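Local coordinates for protein protease LasA (Pseudomonas aeruginosa, PDB 3IT5) that cuts pentaglycine cross-links of staphylococcal peptidoglycan and degrades host elastin as a secreted zinc metallopeptidase of the M23 family, at residues Gly21-Thr26 and Ser149-Asp154; Trp75-Tyr80 and Leu121-Leu126. One frame throughout, in Å; residues are numbered along the deposited sequence.

Contact 1: Gly21-Thr26 and Ser149-Asp154; sequences GAHSNT and SNYDND. With ZN (zinc ion), chain E.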
loop_
_atom_site.group_PDB
_atom_site.type_symbol
_atom_site.label_atom_id
_atom_site.label_comp_id
_atom_site.label_asym_id
_atom_site.label_seq_id
_atom_site.Cartn_x
_atom_site.Cartn_y
_atom_site.Cartn_z
ATOM N N GLY A 21 10.603 3.376 -0.091
ATOM C CA GLY A 21 11.201 2.166 -0.649
ATOM C C GLY A 21 10.573 0.864 -0.185
ATOM O O GLY A 21 10.057 0.766 0.938
ATOM N N ALA A 22 10.622 -0.137 -1.059
ATOM C CA ALA A 22 10.093 -1.459 -0.764
ATOM C C ALA A 22 10.834 -2.109 0.398
ATOM O O ALA A 22 12.044 -1.925 0.571
ATOM C CB ALA A 22 10.152 -2.348 -2.000
ATOM N N HIS A 23 10.091 -2.863 1.196
ATOM C CA HIS A 23 10.649 -3.538 2.356
ATOM C C HIS A 23 9.791 -4.737 2.706
ATOM O O HIS A 23 8.697 -4.906 2.158
ATOM C CB HIS A 23 10.776 -2.578 3.549
ATOM C CG HIS A 23 9.536 -1.791 3.834
ATOM N ND1 HIS A 23 9.165 -0.691 3.091
ATOM C CD2 HIS A 23 8.588 -1.935 4.789
ATOM C CE1 HIS A 23 8.038 -0.196 3.572
ATOM N NE2 HIS A 23 7.669 -0.930 4.606
ATOM N N SER A 24 10.298 -5.585 3.596
ATOM C CA SER A 24 9.517 -6.701 4.100
ATOM C C SER A 24 8.499 -6.156 5.091
ATOM O O SER A 24 8.651 -5.037 5.587
ATOM C CB SER A 24 10.418 -7.751 4.760
ATOM O OG SER A 24 10.812 -7.357 6.063
ATOM N N ASN A 25 7.457 -6.937 5.360
ATOM C CA ASN A 25 6.427 -6.570 6.328
ATOM C C ASN A 25 7.009 -6.108 7.667
ATOM O O ASN A 25 6.486 -5.187 8.296
ATOM C CB ASN A 25 5.481 -7.753 6.545
ATOM C CG ASN A 25 4.191 -7.356 7.228
ATOM O OD1 ASN A 25 3.499 -6.435 6.793
ATOM N ND2 ASN A 25 3.843 -8.076 8.289
ATOM N N THR A 26 8.101 -6.751 8.079
ATOM C CA THR A 26 8.784 -6.446 9.335
ATOM C C THR A 26 9.828 -5.347 9.162
ATOM O O THR A 26 10.364 -4.826 10.146
ATOM C CB THR A 26 9.484 -7.700 9.902
ATOM O OG1 THR A 26 10.481 -8.154 8.975
ATOM C CG2 THR A 26 8.475 -8.812 10.148
ATOM N N SER A 149 18.126 -3.119 -0.849
ATOM C CA SER A 149 18.018 -3.294 0.599
ATOM C C SER A 149 16.621 -2.896 1.049
ATOM O O SER A 149 15.905 -2.214 0.314
ATOM C CB SER A 149 19.075 -2.463 1.335
ATOM O OG SER A 149 19.038 -1.105 0.924
ATOM N N ASN A 150 16.223 -3.343 2.239
ATOM C CA ASN A 150 14.970 -2.889 2.830
ATOM C C ASN A 150 14.962 -1.372 2.916
ATOM O O ASN A 150 15.917 -0.767 3.416
ATOM C CB ASN A 150 14.746 -3.502 4.216
ATOM C CG ASN A 150 14.118 -4.884 4.150
ATOM O OD1 ASN A 150 12.907 -5.033 4.304
ATOM N ND2 ASN A 150 14.942 -5.900 3.927
ATOM N N TYR A 151 13.895 -0.773 2.391
ATOM C CA TYR A 151 13.721 0.686 2.343
ATOM C C TYR A 151 14.620 1.420 1.334
ATOM O O TYR A 151 14.661 2.652 1.336
ATOM C CB TYR A 151 13.859 1.323 3.741
ATOM C CG TYR A 151 12.803 0.909 4.747
ATOM C CD1 TYR A 151 13.092 -0.016 5.753
ATOM C CD2 TYR A 151 11.517 1.453 4.703
ATOM C CE1 TYR A 151 12.128 -0.393 6.690
ATOM C CE2 TYR A 151 10.546 1.084 5.630
ATOM C CZ TYR A 151 10.853 0.164 6.622
ATOM O OH TYR A 151 9.881 -0.202 7.537
ATOM N N ASP A 152 15.331 0.684 0.476
ATOM C CA ASP A 152 16.126 1.322 -0.585
ATOM C C ASP A 152 15.216 2.205 -1.440
ATOM O O ASP A 152 14.166 1.756 -1.907
ATOM C CB ASP A 152 16.857 0.286 -1.452
ATOM C CG ASP A 152 17.732 0.923 -2.537
ATOM O OD1 ASP A 152 18.278 2.029 -2.318
ATOM O OD2 ASP A 152 17.885 0.305 -3.615
ATOM N N ASN A 153 15.615 3.463 -1.613
ATOM C CA ASN A 153 14.792 4.451 -2.315
ATOM C C ASN A 153 15.546 5.217 -3.398
ATOM O O ASN A 153 15.035 6.200 -3.946
ATOM C CB ASN A 153 14.142 5.422 -1.320
ATOM C CG ASN A 153 15.154 6.112 -0.415
ATOM O OD1 ASN A 153 16.291 6.377 -0.811
ATOM N ND2 ASN A 153 14.734 6.412 0.808
ATOM N N ASP A 154 16.769 4.770 -3.680
ATOM C CA ASP A 154 17.559 5.281 -4.792
ATOM C C ASP A 154 16.751 5.052 -6.065
ATOM O O ASP A 154 16.424 3.911 -6.396
ATOM C CB ASP A 154 18.901 4.536 -4.864
ATOM C CG ASP A 154 19.937 5.247 -5.728
ATOM O OD1 ASP A 154 19.571 5.844 -6.769
ATOM O OD2 ASP A 154 21.134 5.185 -5.366
HETATM ZN ZN ZN E . 6.179 -0.207 6.104
HETATM O O HOH W 1 12.444 3.872 1.830
HETATM O O HOH W 2 13.557 -1.000 -1.866
HETATM O O HOH W 3 5.904 0.721 7.964
#

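Contact 2: Trp75-Tyr80 and Leu121-Leu126; sequences WATNYY and LHFSLL. With ZN (zinc ion), chain E.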
loop_
_atom_site.group_PDB
_atom_site.type_symbol
_atom_site.label_atom_id
_atom_site.label_comp_id
_atom_site.label_asym_id
_atom_site.label_seq_id
_atom_site.Cartn_x
_atom_site.Cartn_y
_atom_site.Cartn_z
ATOM N N TRP A 75 -4.572 -13.723 -4.552
ATOM C CA TRP A 75 -3.921 -12.415 -4.452
ATOM C C TRP A 75 -4.603 -11.549 -3.404
ATOM O O TRP A 75 -5.827 -11.410 -3.396
ATOM C CB TRP A 75 -3.915 -11.695 -5.807
ATOM C CG TRP A 75 -2.901 -12.240 -6.776
ATOM C CD1 TRP A 75 -3.154 -12.934 -7.924
ATOM C CD2 TRP A 75 -1.475 -12.134 -6.678
ATOM N NE1 TRP A 75 -1.972 -13.273 -8.545
ATOM C CE2 TRP A 75 -0.927 -12.794 -7.801
ATOM C CE3 TRP A 75 -0.606 -11.549 -5.748
ATOM C CZ2 TRP A 75 0.454 -12.886 -8.018
ATOM C CZ3 TRP A 75 0.767 -11.641 -5.966
ATOM C CH2 TRP A 75 1.282 -12.307 -7.091
ATOM N N ALA A 76 -3.802 -10.976 -2.511
ATOM C CA ALA A 76 -4.342 -10.194 -1.406
ATOM C C ALA A 76 -3.468 -8.996 -1.087
ATOM O O ALA A 76 -2.279 -8.972 -1.401
ATOM C CB ALA A 76 -4.514 -11.072 -0.165
ATOM N N THR A 77 -4.065 -8.001 -0.446
ATOM C CA THR A 77 -3.307 -6.844 0.007
ATOM C C THR A 77 -3.522 -6.612 1.497
ATOM O O THR A 77 -4.628 -6.777 2.010
ATOM C CB THR A 77 -3.646 -5.580 -0.810
ATOM O OG1 THR A 77 -5.066 -5.470 -0.965
ATOM C CG2 THR A 77 -2.995 -5.648 -2.186
ATOM N N ASN A 78 -2.445 -6.255 2.186
ATOM C CA ASN A 78 -2.514 -5.941 3.603
ATOM C C ASN A 78 -2.341 -4.448 3.856
ATOM O O ASN A 78 -1.609 -3.769 3.137
ATOM C CB ASN A 78 -1.470 -6.741 4.379
ATOM C CG ASN A 78 -1.864 -6.960 5.822
ATOM O OD1 ASN A 78 -2.727 -7.787 6.123
ATOM N ND2 ASN A 78 -1.235 -6.216 6.728
ATOM N N TYR A 79 -3.020 -3.952 4.887
ATOM C CA TYR A 79 -3.048 -2.532 5.213
ATOM C C TYR A 79 -2.842 -2.384 6.716
ATOM O O TYR A 79 -3.706 -2.764 7.508
ATOM C CB TYR A 79 -4.386 -1.907 4.792
ATOM C CG TYR A 79 -4.752 -2.164 3.346
ATOM C CD1 TYR A 79 -5.304 -3.390 2.949
ATOM C CD2 TYR A 79 -4.542 -1.192 2.377
ATOM C CE1 TYR A 79 -5.622 -3.634 1.628
ATOM C CE2 TYR A 79 -4.870 -1.425 1.051
ATOM C CZ TYR A 79 -5.404 -2.646 0.682
ATOM O OH TYR A 79 -5.730 -2.875 -0.635
ATOM N N TYR A 80 -1.686 -1.852 7.104
ATOM C CA TYR A 80 -1.366 -1.679 8.515
ATOM C C TYR A 80 -1.162 -0.201 8.818
ATOM O O TYR A 80 -1.041 0.619 7.900
ATOM C CB TYR A 80 -0.142 -2.530 8.909
ATOM C CG TYR A 80 0.114 -2.618 10.405
ATOM C CD1 TYR A 80 -0.891 -3.027 11.286
ATOM C CD2 TYR A 80 1.364 -2.306 10.935
ATOM C CE1 TYR A 80 -0.654 -3.110 12.660
ATOM C CE2 TYR A 80 1.610 -2.387 12.312
ATOM C CZ TYR A 80 0.601 -2.784 13.161
ATOM O OH TYR A 80 0.844 -2.860 14.509
ATOM N N LEU A 121 0.802 4.791 5.665
ATOM C CA LEU A 121 0.242 3.463 5.434
ATOM C C LEU A 121 1.344 2.466 5.062
ATOM O O LEU A 121 2.121 2.711 4.138
ATOM C CB LEU A 121 -0.825 3.506 4.332
ATOM C CG LEU A 121 -1.243 2.160 3.718
ATOM C CD1 LEU A 121 -2.137 1.354 4.662
ATOM C CD2 LEU A 121 -1.921 2.362 2.370
ATOM N N HIS A 122 1.403 1.355 5.794
ATOM C CA HIS A 122 2.235 0.207 5.440
ATOM C C HIS A 122 1.353 -0.772 4.656
ATOM O O HIS A 122 0.351 -1.266 5.169
ATOM C CB HIS A 122 2.826 -0.418 6.716
ATOM C CG HIS A 122 3.455 -1.764 6.520
ATOM N ND1 HIS A 122 4.783 -1.926 6.189
ATOM C CD2 HIS A 122 2.946 -3.012 6.654
ATOM C CE1 HIS A 122 5.061 -3.215 6.111
ATOM N NE2 HIS A 122 3.961 -3.897 6.377
ATOM N N PHE A 123 1.739 -1.037 3.409
ATOM C CA PHE A 123 0.875 -1.719 2.437
ATOM C C PHE A 123 1.595 -2.912 1.800
ATOM O O PHE A 123 2.630 -2.742 1.160
ATOM C CB PHE A 123 0.418 -0.689 1.390
ATOM C CG PHE A 123 -0.175 -1.276 0.142
ATOM C CD1 PHE A 123 -1.472 -1.779 0.138
ATOM C CD2 PHE A 123 0.548 -1.277 -1.049
ATOM C CE1 PHE A 123 -2.031 -2.300 -1.027
ATOM C CE2 PHE A 123 -0.004 -1.798 -2.223
ATOM C CZ PHE A 123 -1.292 -2.312 -2.209
ATOM N N SER A 124 1.039 -4.111 1.975
ATOM C CA SER A 124 1.727 -5.359 1.598
ATOM C C SER A 124 0.994 -6.224 0.571
ATOM O O SER A 124 -0.232 -6.313 0.581
ATOM C CB SER A 124 1.993 -6.209 2.841
ATOM O OG SER A 124 2.590 -5.442 3.871
ATOM N N LEU A 125 1.770 -6.888 -0.281
ATOM C CA LEU A 125 1.244 -7.796 -1.296
ATOM C C LEU A 125 1.324 -9.251 -0.840
ATOM O O LEU A 125 2.390 -9.736 -0.447
ATOM C CB LEU A 125 1.994 -7.610 -2.623
ATOM C CG LEU A 125 1.543 -8.368 -3.881
ATOM C CD1 LEU A 125 0.144 -7.962 -4.333
ATOM C CD2 LEU A 125 2.551 -8.134 -5.004
ATOM N N LEU A 126 0.187 -9.939 -0.907
ATOM C CA LEU A 126 0.093 -11.341 -0.514
ATOM C C LEU A 126 -0.459 -12.232 -1.620
ATOM O O LEU A 126 -0.978 -11.748 -2.628
ATOM C CB LEU A 126 -0.763 -11.499 0.749
ATOM C CG LEU A 126 -0.206 -10.912 2.049
ATOM C CD1 LEU A 126 -0.532 -9.426 2.165
ATOM C CD2 LEU A 126 -0.764 -11.675 3.236
HETATM ZN ZN ZN E . 6.179 -0.207 6.104
HETATM O O HOH W 4 0.621 -4.369 5.271
HETATM O O HOH W 3 5.904 0.721 7.964
#

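Contact 1: Gly21-Thr26 and Ser149-Asp154
The zinc site of this M23 metallopeptidase is flanked here by a type II beta turn, Ser149 to Asp152, which meets the loop carrying the zinc ligand His23. The His23 and Tyr151 rings form an offset stack, with planes at 16° and centroids 4.0 Å apart. Tyr151 CE2 sits over the centre of the imidazole, and His23 CB lies over the phenol face. Tyr151 CG is anti to its carbonyl carbon (chi1 -64°), which brings the ring back over His23 although its CB points away. His23 NE2 binds zinc at 2.2 Å; Asp36, His122 and a water complete the site. At the other nitrogen, ND1 donates to Gly21 O at 2.7 Å, in both the ring plane and the carbonyl plane. Together with the metal bond it fixes the ring rotation, and it probably makes the ligand a better donor to the metal. The backbones are tied by Tyr151 N to Ala22 O at 2.8 Å. A water bridges Gly21 N and Tyr151 O. Asn150 ND2 reaches Gly29 O. The other end of the amide is also held: OD1 accepts a nearly straight bond from Ser24 N, 2.8 Å long with 171° at the hydrogen.

Contact 2: Trp75-Tyr80 and Leu121-Leu126
The rings of Tyr79 and Phe123 lie side by side on one face of an antiparallel strand pair, their planes inclined at 52°. Tyr79 CE2 comes to the edge of the Phe123 ring, 3.5 Å from Phe123 CD1. Leu121 CD1 lies at the edge of the Tyr79 ring, and Thr77 CB and CG2 pack against Phe123 CE1. Thr77 OG1 and Tyr79 OH are hydrogen-bonded at 2.7 Å, which ties down the far end of the phenol; Tyr79 OH also bonds Ala54 N. At the strand end, Trp75 CE3 approaches Leu125 CD1 at 3.9 Å.

The opposite face carries Ala76, Asn78, Tyr80, His122, Ser124 and Leu126. With chi1 at 168°, the His122 side chain extends opposite its backbone N, which places ND1 on zinc at 2.2 Å. Its NE2 is hydrogen-bonded to Asn25 OD1. Tyr80 CB packs on His122 CD2 at 3.9 Å. A water accepts from Asn78 ND2 and donates to His122 O; it also bonds Ser124 OG, which has Ser34 OG as a further partner. Asn78 OD1 takes a bond from Arg68.

Ala76–Leu126, Asn78–Ser124 and Tyr80–His122 are the hydrogen-bonded pairs. The bond from Asn78 N to Ser124 O is 2.7 Å, whereas that from His122 N to Tyr80 O is weak at 3.3 Å.

Both strands lie in the M23 peptidase region, within the C-terminal part of the longer protein. Strand 121-127 follows directly on His120, a probable active-site residue, in the His-Leu-His sequence ending at His122. Strand 66-70 of the central sheet flanks 75-80, and strand 34-38, with the zinc ligand Asp36, flanks 121-126.

Contact 2 is buried sheet core near the chain centre. Contact 1 is partly buried and joins two loops farther out. Their centres are about 14 Å apart. They share no segment, but both reach the same zinc ion and its water. Contact 2 has six regular backbone bonds, one weak, with apolar packing on one face and a water on the other. Contact 1 has one backbone bond; the stack, an amide and waters do the rest. Asn25 of the 21-26 loop joins them: its OD1 probably accepts hydrogen bonds from His122 NE2, at 2.6 Å, and from Ser124 OG. The loop thus supplies a metal ligand and a second-shell partner that probably helps orient His122.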